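PDB 1M7S: catalase from Pseudomonas syringae, which decomposes hydrogen peroxide into water and oxygen with the help of heme, protecting the cell from peroxide damage. Local coordinates for residues E444-E456 against G470-D484. Numbering follows the deposited sequence.
Unlike the reference sequence in segment 444-456: Tyr-452 (reference Val).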
ATOM      1  N   GLU A 444      43.133   4.531  -8.632  1.00 11.86           N
ATOM      2  CA  GLU A 444      42.846   4.345 -10.048  1.00 13.94           C
ATOM      3  C   GLU A 444      41.691   5.245 -10.506  1.00 13.84           C
ATOM      4  O   GLU A 444      41.827   5.926 -11.526  1.00 10.56           O
ATOM      5  CB  GLU A 444      42.568   2.881 -10.349  1.00 16.61           C
ATOM      6  CG  GLU A 444      42.542   2.492 -11.808  1.00 21.45           C
ATOM      7  CD  GLU A 444      42.315   1.000 -12.015  1.00 26.91           C
ATOM      8  OE1 GLU A 444      43.221   0.200 -11.648  1.00 28.55           O
ATOM      9  OE2 GLU A 444      41.245   0.598 -12.543  1.00 27.66           O
ATOM     10  N   SER A 445      40.569   5.268  -9.801  1.00 11.68           N
ATOM     11  CA  SER A 445      39.453   6.135 -10.234  1.00 11.56           C
ATOM     12  C   SER A 445      39.817   7.610 -10.143  1.00 12.24           C
ATOM     13  O   SER A 445      39.384   8.386 -10.992  1.00 11.64           O
ATOM     14  CB  SER A 445      38.215   5.961  -9.325  1.00 11.83           C
ATOM     15  OG  SER A 445      37.741   4.645  -9.544  1.00 10.67           O
ATOM     16  N   LYS A 446      40.576   7.974  -9.117  1.00 13.14           N
ATOM     17  CA  LYS A 446      40.976   9.363  -8.905  1.00 12.13           C
ATOM     18  C   LYS A 446      41.830   9.857 -10.072  1.00 10.35           C
ATOM     19  O   LYS A 446      41.520  10.919 -10.601  1.00  9.92           O
ATOM     20  CB  LYS A 446      41.765   9.528  -7.602  1.00 11.87           C
ATOM     21  CG  LYS A 446      42.290  10.926  -7.337  1.00 11.90           C
ATOM     22  CD  LYS A 446      43.311  10.999  -6.216  1.00 10.55           C
ATOM     23  CE  LYS A 446      42.791  10.521  -4.870  1.00 10.97           C
ATOM     24  NZ  LYS A 446      43.810  10.677  -3.784  1.00 12.29           N
ATOM     25  N   ASN A 447      42.854   9.112 -10.520  1.00  9.96           N
ATOM     26  CA  ASN A 447      43.642   9.641 -11.635  1.00 12.45           C
ATOM     27  C   ASN A 447      42.839   9.636 -12.931  1.00 11.38           C
ATOM     28  O   ASN A 447      43.147  10.499 -13.742  1.00 12.51           O
ATOM     29  CB  ASN A 447      44.954   8.872 -11.819  1.00 15.16           C
ATOM     30  CG  ASN A 447      45.890   9.195 -10.645  1.00 15.52           C
ATOM     31  OD1 ASN A 447      45.986  10.319 -10.185  1.00 14.93           O
ATOM     32  ND2 ASN A 447      46.574   8.164 -10.173  1.00 18.38           N
ATOM     33  N   ILE A 448      41.864   8.730 -13.054  1.00  9.58           N
ATOM     34  CA  ILE A 448      41.050   8.738 -14.289  1.00 10.50           C
ATOM     35  C   ILE A 448      40.148   9.972 -14.293  1.00  9.13           C
ATOM     36  O   ILE A 448      39.983  10.648 -15.313  1.00  9.00           O
ATOM     37  CB  ILE A 448      40.262   7.455 -14.416  1.00  9.61           C
ATOM     38  CG1 ILE A 448      41.204   6.301 -14.861  1.00 10.63           C
ATOM     39  CG2 ILE A 448      39.110   7.630 -15.431  1.00  8.68           C
ATOM     40  CD1 ILE A 448      40.379   4.993 -14.748  1.00 10.75           C
ATOM     41  N   MET A 449      39.508  10.247 -13.164  1.00 10.00           N
ATOM     42  CA  MET A 449      38.707  11.460 -13.013  1.00  8.18           C
ATOM     43  C   MET A 449      39.542  12.687 -13.343  1.00  9.29           C
ATOM     44  O   MET A 449      39.016  13.588 -14.025  1.00  7.94           O
ATOM     45  CB  MET A 449      38.183  11.598 -11.586  1.00  7.95           C
ATOM     46  CG  MET A 449      36.960  10.728 -11.276  1.00  8.51           C
ATOM     47  SD  MET A 449      35.543  10.821 -12.391  1.00  9.38           S
ATOM     48  CE  MET A 449      35.247  12.582 -12.447  1.00  9.36           C
ATOM     49  N   LEU A 450      40.753  12.766 -12.801  1.00  8.41           N
ATOM     50  CA  LEU A 450      41.639  13.915 -13.061  1.00  9.00           C
ATOM     51  C   LEU A 450      41.976  14.070 -14.523  1.00  8.96           C
ATOM     52  O   LEU A 450      42.086  15.184 -15.066  1.00  8.95           O
ATOM     53  CB  LEU A 450      42.909  13.723 -12.197  1.00 10.65           C
ATOM     54  CG  LEU A 450      42.678  13.995 -10.700  1.00 10.26           C
ATOM     55  CD1 LEU A 450      43.946  13.676  -9.905  1.00 10.93           C
ATOM     56  CD2 LEU A 450      42.186  15.403 -10.383  1.00  9.21           C
ATOM     57  N   SER A 451      42.135  12.937 -15.219  1.00  8.30           N
ATOM     58  CA  SER A 451      42.439  12.972 -16.658  1.00 10.44           C
ATOM     59  C   SER A 451      41.294  13.622 -17.419  1.00  8.92           C
ATOM     60  O   SER A 451      41.518  14.362 -18.397  1.00 11.08           O
ATOM     61  CB  SER A 451      42.782  11.586 -17.213  1.00  9.00           C
ATOM     62  OG  SER A 451      41.665  10.734 -17.411  1.00 10.52           O
ATOM     63  N   TYR A 452      40.052  13.354 -16.973  1.00  7.16           N
ATOM     64  CA  TYR A 452      38.903  14.016 -17.615  1.00  7.91           C
ATOM     65  C   TYR A 452      38.963  15.511 -17.459  1.00  7.54           C
ATOM     66  O   TYR A 452      38.751  16.269 -18.407  1.00  7.71           O
ATOM     67  CB  TYR A 452      37.579  13.471 -17.062  1.00  8.73           C
ATOM     68  CG  TYR A 452      37.398  11.970 -17.287  1.00  9.25           C
ATOM     69  CD1 TYR A 452      36.474  11.284 -16.483  1.00  9.14           C
ATOM     70  CD2 TYR A 452      38.022  11.275 -18.308  1.00  6.28           C
ATOM     71  CE1 TYR A 452      36.255   9.933 -16.690  1.00  9.03           C
ATOM     72  CE2 TYR A 452      37.831   9.918 -18.502  1.00  9.17           C
ATOM     73  CZ  TYR A 452      36.929   9.249 -17.691  1.00  8.35           C
ATOM     74  OH  TYR A 452      36.720   7.907 -17.853  1.00  9.80           O
ATOM     75  N   LEU A 453      39.293  16.019 -16.273  1.00  7.41           N
ATOM     76  CA  LEU A 453      39.387  17.430 -15.981  1.00  8.38           C
ATOM     77  C   LEU A 453      40.569  18.046 -16.732  1.00  8.82           C
ATOM     78  O   LEU A 453      40.473  19.148 -17.281  1.00  8.74           O
ATOM     79  CB  LEU A 453      39.549  17.620 -14.474  1.00  9.74           C
ATOM     80  CG  LEU A 453      38.449  16.999 -13.581  1.00  9.12           C
ATOM     81  CD1 LEU A 453      38.692  17.457 -12.132  1.00  9.78           C
ATOM     82  CD2 LEU A 453      37.091  17.455 -14.100  1.00  6.35           C
ATOM     83  N   TYR A 454      41.646  17.282 -16.794  1.00  8.53           N
ATOM     84  CA  TYR A 454      42.863  17.762 -17.511  1.00 10.46           C
ATOM     85  C   TYR A 454      42.600  17.869 -18.987  1.00 12.21           C
ATOM     86  O   TYR A 454      43.139  18.743 -19.678  1.00 13.94           O
ATOM     87  CB  TYR A 454      44.011  16.746 -17.290  1.00 12.20           C
ATOM     88  CG  TYR A 454      45.346  17.330 -17.769  1.00 14.76           C
ATOM     89  CD1 TYR A 454      46.105  18.096 -16.907  1.00 14.78           C
ATOM     90  CD2 TYR A 454      45.772  17.118 -19.070  1.00 15.79           C
ATOM     91  CE1 TYR A 454      47.318  18.661 -17.328  1.00 16.53           C
ATOM     92  CE2 TYR A 454      46.970  17.706 -19.491  1.00 16.91           C
ATOM     93  CZ  TYR A 454      47.729  18.439 -18.608  1.00 16.73           C
ATOM     94  OH  TYR A 454      48.915  19.009 -19.045  1.00 20.87           O
ATOM     95  N   LYS A 455      41.776  16.983 -19.523  1.00 10.99           N
ATOM     96  CA  LYS A 455      41.468  17.028 -20.963  1.00 13.56           C
ATOM     97  C   LYS A 455      40.522  18.174 -21.260  1.00 12.38           C
ATOM     98  O   LYS A 455      40.635  18.754 -22.341  1.00 13.28           O
ATOM     99  CB  LYS A 455      40.951  15.659 -21.376  1.00 15.40           C
ATOM    100  CG  LYS A 455      40.531  15.521 -22.825  1.00 17.47           C
ATOM    101  CD  LYS A 455      41.734  15.651 -23.759  1.00 20.47           C
ATOM    102  CE  LYS A 455      41.232  15.223 -25.143  1.00 21.39           C
ATOM    103  NZ  LYS A 455      41.979  15.866 -26.236  1.00 24.60           N
ATOM    104  N   GLU A 456      39.607  18.538 -20.374  1.00 11.29           N
ATOM    105  CA  GLU A 456      38.720  19.679 -20.450  1.00  9.95           C
ATOM    106  C   GLU A 456      39.572  20.966 -20.479  1.00 11.79           C
ATOM    107  O   GLU A 456      39.448  21.855 -21.351  1.00 10.26           O
ATOM    108  CB  GLU A 456      37.771  19.729 -19.219  1.00  8.79           C
ATOM    109  N   GLY A 470      46.446  13.587  -6.533  1.00 18.74           N
ATOM    110  CA  GLY A 470      46.565  12.586  -7.590  1.00 18.08           C
ATOM    111  C   GLY A 470      47.980  12.652  -8.142  1.00 19.30           C
ATOM    112  O   GLY A 470      48.764  13.493  -7.697  1.00 19.39           O
ATOM    113  N   ASP A 471      48.331  11.772  -9.056  1.00 19.55           N
ATOM    114  CA  ASP A 471      49.668  11.664  -9.642  1.00 21.49           C
ATOM    115  C   ASP A 471      49.655  12.363 -10.992  1.00 19.48           C
ATOM    116  O   ASP A 471      49.141  11.758 -11.931  1.00 19.69           O
ATOM    117  CB  ASP A 471      49.933  10.160  -9.787  1.00 25.00           C
ATOM    118  CG  ASP A 471      51.177   9.816 -10.584  1.00 31.23           C
ATOM    119  OD1 ASP A 471      51.383   8.623 -10.943  1.00 33.23           O
ATOM    120  OD2 ASP A 471      51.960  10.745 -10.875  1.00 32.12           O
ATOM    121  N   LEU A 472      50.142  13.584 -11.084  1.00 20.51           N
ATOM    122  CA  LEU A 472      50.110  14.371 -12.299  1.00 20.15           C
ATOM    123  C   LEU A 472      50.662  13.727 -13.547  1.00 19.72           C
ATOM    124  O   LEU A 472      50.054  13.800 -14.642  1.00 16.64           O
ATOM    125  CB  LEU A 472      50.753  15.751 -12.068  1.00 20.98           C
ATOM    126  CG  LEU A 472      50.585  16.754 -13.222  1.00 20.39           C
ATOM    127  CD1 LEU A 472      49.094  17.046 -13.473  1.00 20.44           C
ATOM    128  CD2 LEU A 472      51.336  18.052 -12.940  1.00 20.51           C
ATOM    129  N   SER A 473      51.807  13.043 -13.438  1.00 20.43           N
ATOM    130  CA  SER A 473      52.371  12.385 -14.618  1.00 21.13           C
ATOM    131  C   SER A 473      51.421  11.310 -15.135  1.00 19.63           C
ATOM    132  O   SER A 473      51.254  11.163 -16.353  1.00 20.32           O
ATOM    133  CB  SER A 473      53.775  11.848 -14.283  1.00 23.61           C
ATOM    134  OG  SER A 473      53.628  10.682 -13.477  1.00 26.60           O
ATOM    135  N   LYS A 474      50.743  10.559 -14.278  1.00 17.62           N
ATOM    136  CA  LYS A 474      49.768   9.560 -14.707  1.00 18.39           C
ATOM    137  C   LYS A 474      48.538  10.279 -15.295  1.00 16.39           C
ATOM    138  O   LYS A 474      48.009   9.853 -16.333  1.00 14.85           O
ATOM    139  CB  LYS A 474      49.341   8.655 -13.562  1.00 18.03           C
ATOM    140  CG  LYS A 474      48.309   7.609 -13.928  1.00 20.50           C
ATOM    141  CD  LYS A 474      48.888   6.428 -14.696  1.00 22.78           C
ATOM    142  CE  LYS A 474      47.802   5.422 -15.004  1.00 22.85           C
ATOM    143  NZ  LYS A 474      47.971   4.669 -16.269  1.00 24.83           N
ATOM    144  N   VAL A 475      48.171  11.401 -14.646  1.00 17.06           N
ATOM    145  CA  VAL A 475      47.034  12.168 -15.200  1.00 16.14           C
ATOM    146  C   VAL A 475      47.330  12.604 -16.622  1.00 16.41           C
ATOM    147  O   VAL A 475      46.498  12.504 -17.531  1.00 18.79           O
ATOM    148  CB  VAL A 475      46.737  13.390 -14.329  1.00 17.35           C
ATOM    149  CG1 VAL A 475      45.722  14.355 -14.916  1.00 16.49           C
ATOM    150  CG2 VAL A 475      46.292  12.900 -12.949  1.00 17.80           C
ATOM    151  N   LYS A 476      48.496  13.236 -16.843  1.00 14.11           N
ATOM    152  CA  LYS A 476      48.848  13.661 -18.182  1.00 15.29           C
ATOM    153  C   LYS A 476      48.895  12.527 -19.191  1.00 14.90           C
ATOM    154  O   LYS A 476      48.404  12.751 -20.295  1.00 16.98           O
ATOM    155  CB  LYS A 476      50.194  14.401 -18.170  1.00 16.06           C
ATOM    156  CG  LYS A 476      50.041  15.772 -17.521  1.00 18.36           C
ATOM    157  CD  LYS A 476      51.398  16.450 -17.542  1.00 22.70           C
ATOM    158  CE  LYS A 476      51.365  17.721 -16.698  1.00 24.60           C
ATOM    159  NZ  LYS A 476      52.548  18.563 -17.038  1.00 28.07           N
ATOM    160  N   SER A 477      49.413  11.356 -18.862  1.00 17.16           N
ATOM    161  CA  SER A 477      49.477  10.274 -19.846  1.00 19.03           C
ATOM    162  C   SER A 477      48.120   9.662 -20.120  1.00 18.52           C
ATOM    163  O   SER A 477      47.798   9.347 -21.297  1.00 20.75           O
ATOM    164  CB  SER A 477      50.537   9.247 -19.479  1.00 22.51           C
ATOM    165  OG  SER A 477      50.068   8.285 -18.556  1.00 25.63           O
ATOM    166  N   LEU A 478      47.287   9.509 -19.096  1.00 16.01           N
ATOM    167  CA  LEU A 478      45.906   9.109 -19.335  1.00 14.58           C
ATOM    168  C   LEU A 478      45.242  10.179 -20.221  1.00 12.14           C
ATOM    169  O   LEU A 478      44.655   9.823 -21.242  1.00 14.22           O
ATOM    170  CB  LEU A 478      45.125   8.927 -18.040  1.00 14.54           C
ATOM    171  CG  LEU A 478      45.404   7.727 -17.151  1.00 16.42           C
ATOM    172  CD1 LEU A 478      44.577   7.871 -15.862  1.00 17.72           C
ATOM    173  CD2 LEU A 478      45.035   6.366 -17.718  1.00 15.96           C
ATOM    174  N   ALA A 479      45.365  11.476 -19.962  1.00 14.01           N
ATOM    175  CA  ALA A 479      44.676  12.437 -20.843  1.00 14.42           C
ATOM    176  C   ALA A 479      45.123  12.412 -22.297  1.00 17.18           C
ATOM    177  O   ALA A 479      44.335  12.627 -23.223  1.00 15.35           O
ATOM    178  CB  ALA A 479      44.814  13.838 -20.302  1.00 16.31           C
ATOM    179  N   ALA A 480      46.410  12.151 -22.566  1.00 18.33           N
ATOM    180  CA  ALA A 480      46.908  12.115 -23.935  1.00 19.76           C
ATOM    181  C   ALA A 480      46.196  11.107 -24.809  1.00 21.46           C
ATOM    182  O   ALA A 480      46.120  11.338 -26.029  1.00 22.95           O
ATOM    183  CB  ALA A 480      48.419  11.791 -23.875  1.00 20.11           C
ATOM    184  N   SER A 481      45.690  10.003 -24.274  1.00 21.07           N
ATOM    185  CA  SER A 481      44.978   8.980 -24.987  1.00 22.84           C
ATOM    186  C   SER A 481      43.472   9.272 -25.093  1.00 23.59           C
ATOM    187  O   SER A 481      42.810   8.426 -25.677  1.00 23.43           O
ATOM    188  CB  SER A 481      45.049   7.602 -24.307  1.00 23.45           C
ATOM    189  OG  SER A 481      46.321   7.277 -23.792  1.00 26.48           O
ATOM    190  N   LEU A 482      42.963  10.323 -24.455  1.00 21.51           N
ATOM    191  CA  LEU A 482      41.533  10.601 -24.506  1.00 21.95           C
ATOM    192  C   LEU A 482      41.210  11.297 -25.821  1.00 23.39           C
ATOM    193  O   LEU A 482      42.065  12.018 -26.340  1.00 22.92           O
ATOM    194  CB  LEU A 482      41.077  11.475 -23.315  1.00 18.70           C
ATOM    195  CG  LEU A 482      41.030  10.746 -21.958  1.00 16.37           C
ATOM    196  CD1 LEU A 482      40.773  11.691 -20.784  1.00 14.97           C
ATOM    197  CD2 LEU A 482      40.008   9.609 -21.941  1.00 16.73           C
ATOM    198  N   LYS A 483      40.021  11.066 -26.364  1.00 26.11           N
ATOM    199  CA  LYS A 483      39.666  11.745 -27.612  1.00 29.22           C
ATOM    200  C   LYS A 483      38.760  12.928 -27.365  1.00 30.64           C
ATOM    201  O   LYS A 483      38.007  13.068 -26.397  1.00 29.37           O
ATOM    202  CB  LYS A 483      39.134  10.716 -28.622  1.00 31.75           C
ATOM    203  CG  LYS A 483      40.156   9.621 -28.917  1.00 33.61           C
ATOM    204  CD  LYS A 483      41.499  10.189 -29.375  1.00 35.26           C
ATOM    205  CE  LYS A 483      42.628   9.177 -29.220  1.00 36.81           C
ATOM    206  NZ  LYS A 483      42.278   7.826 -29.737  1.00 36.60           N
ATOM    207  N   ASP A 484      38.850  13.934 -28.231  1.00 33.25           N
ATOM    208  CA  ASP A 484      38.051  15.145 -28.164  1.00 36.25           C
ATOM    209  C   ASP A 484      36.574  14.820 -28.361  1.00 38.24           C
ATOM    210  O   ASP A 484      35.988  15.045 -29.433  1.00 40.12           O
ATOM    211  CB  ASP A 484      38.510  16.125 -29.244  1.00 37.67           C
ATOM    212  CG  ASP A 484      39.933  16.604 -29.102  1.00 39.70           C
ATOM    213  OD1 ASP A 484      40.364  16.878 -27.960  1.00 40.83           O
ATOM    214  OD2 ASP A 484      40.627  16.748 -30.132  1.00 41.51           O
ATOM    215  OXT ASP A 484      35.920  14.401 -27.370  1.00 40.03           O
TER
HETATM  216  O   HOH W   1      44.013  14.047 -25.586  1.00 34.91           O
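The Tyr-454 ring has Lys-476 over one face, CG standing 4.2 Å from the ring centroid in a CH-pi contact, while the methyl of Ala-479 and CG1 of Val-475 meet the same ring obliquely. Tyr-452 is approached differently: Leu-482 CD1 lies in plane at its edge, and Ile-448 O sits above the centre of one face. The two tyrosines belong to helix 444-456, which packs against the C-terminal helix 472-480 in the catalase alpha-helical domain, the axes of the two helical segments crossing at -62° and coming within 8.2 Å. Val-475 enters helix 444-456 as a knob into the hole formed by Asn-447, Leu-450, Ser-451 and Tyr-454, with CG2 3.6 Å from Leu-450 CB. Helix 458-467 touches Leu-450 and Tyr-454, and Tyr-452 OH is hydrogen-bonded to Ser-163 O. Where the backbones come closest, at Ser-451 and Ala-479, Ser-451 CB packs on Leu-478 CB; a chi1 of 76° swings Ser-451 OG back to Ile-448 O, which also accepts from Tyr-452 N. At the start of the C-terminal helix, Asn-447 OD1 takes a nearly straight bond from the N-cap residue, Asp-471 N (3.0 Å), with the donor tilted from the carbonyl plane. Gly-470 CA rests against the same amide oxygen and Leu-450 CD1. At the far end Lys-455 runs past Leu-482, its chain bent at chi2, and a water that accepts from NZ can donate to the carbonyls of Ala-479 or Leu-482, perhaps not both. NZ also forms a salt bridge with the C-terminal residue, meeting Asp-484 OD1 at 2.6 Å from above the carboxylate plane.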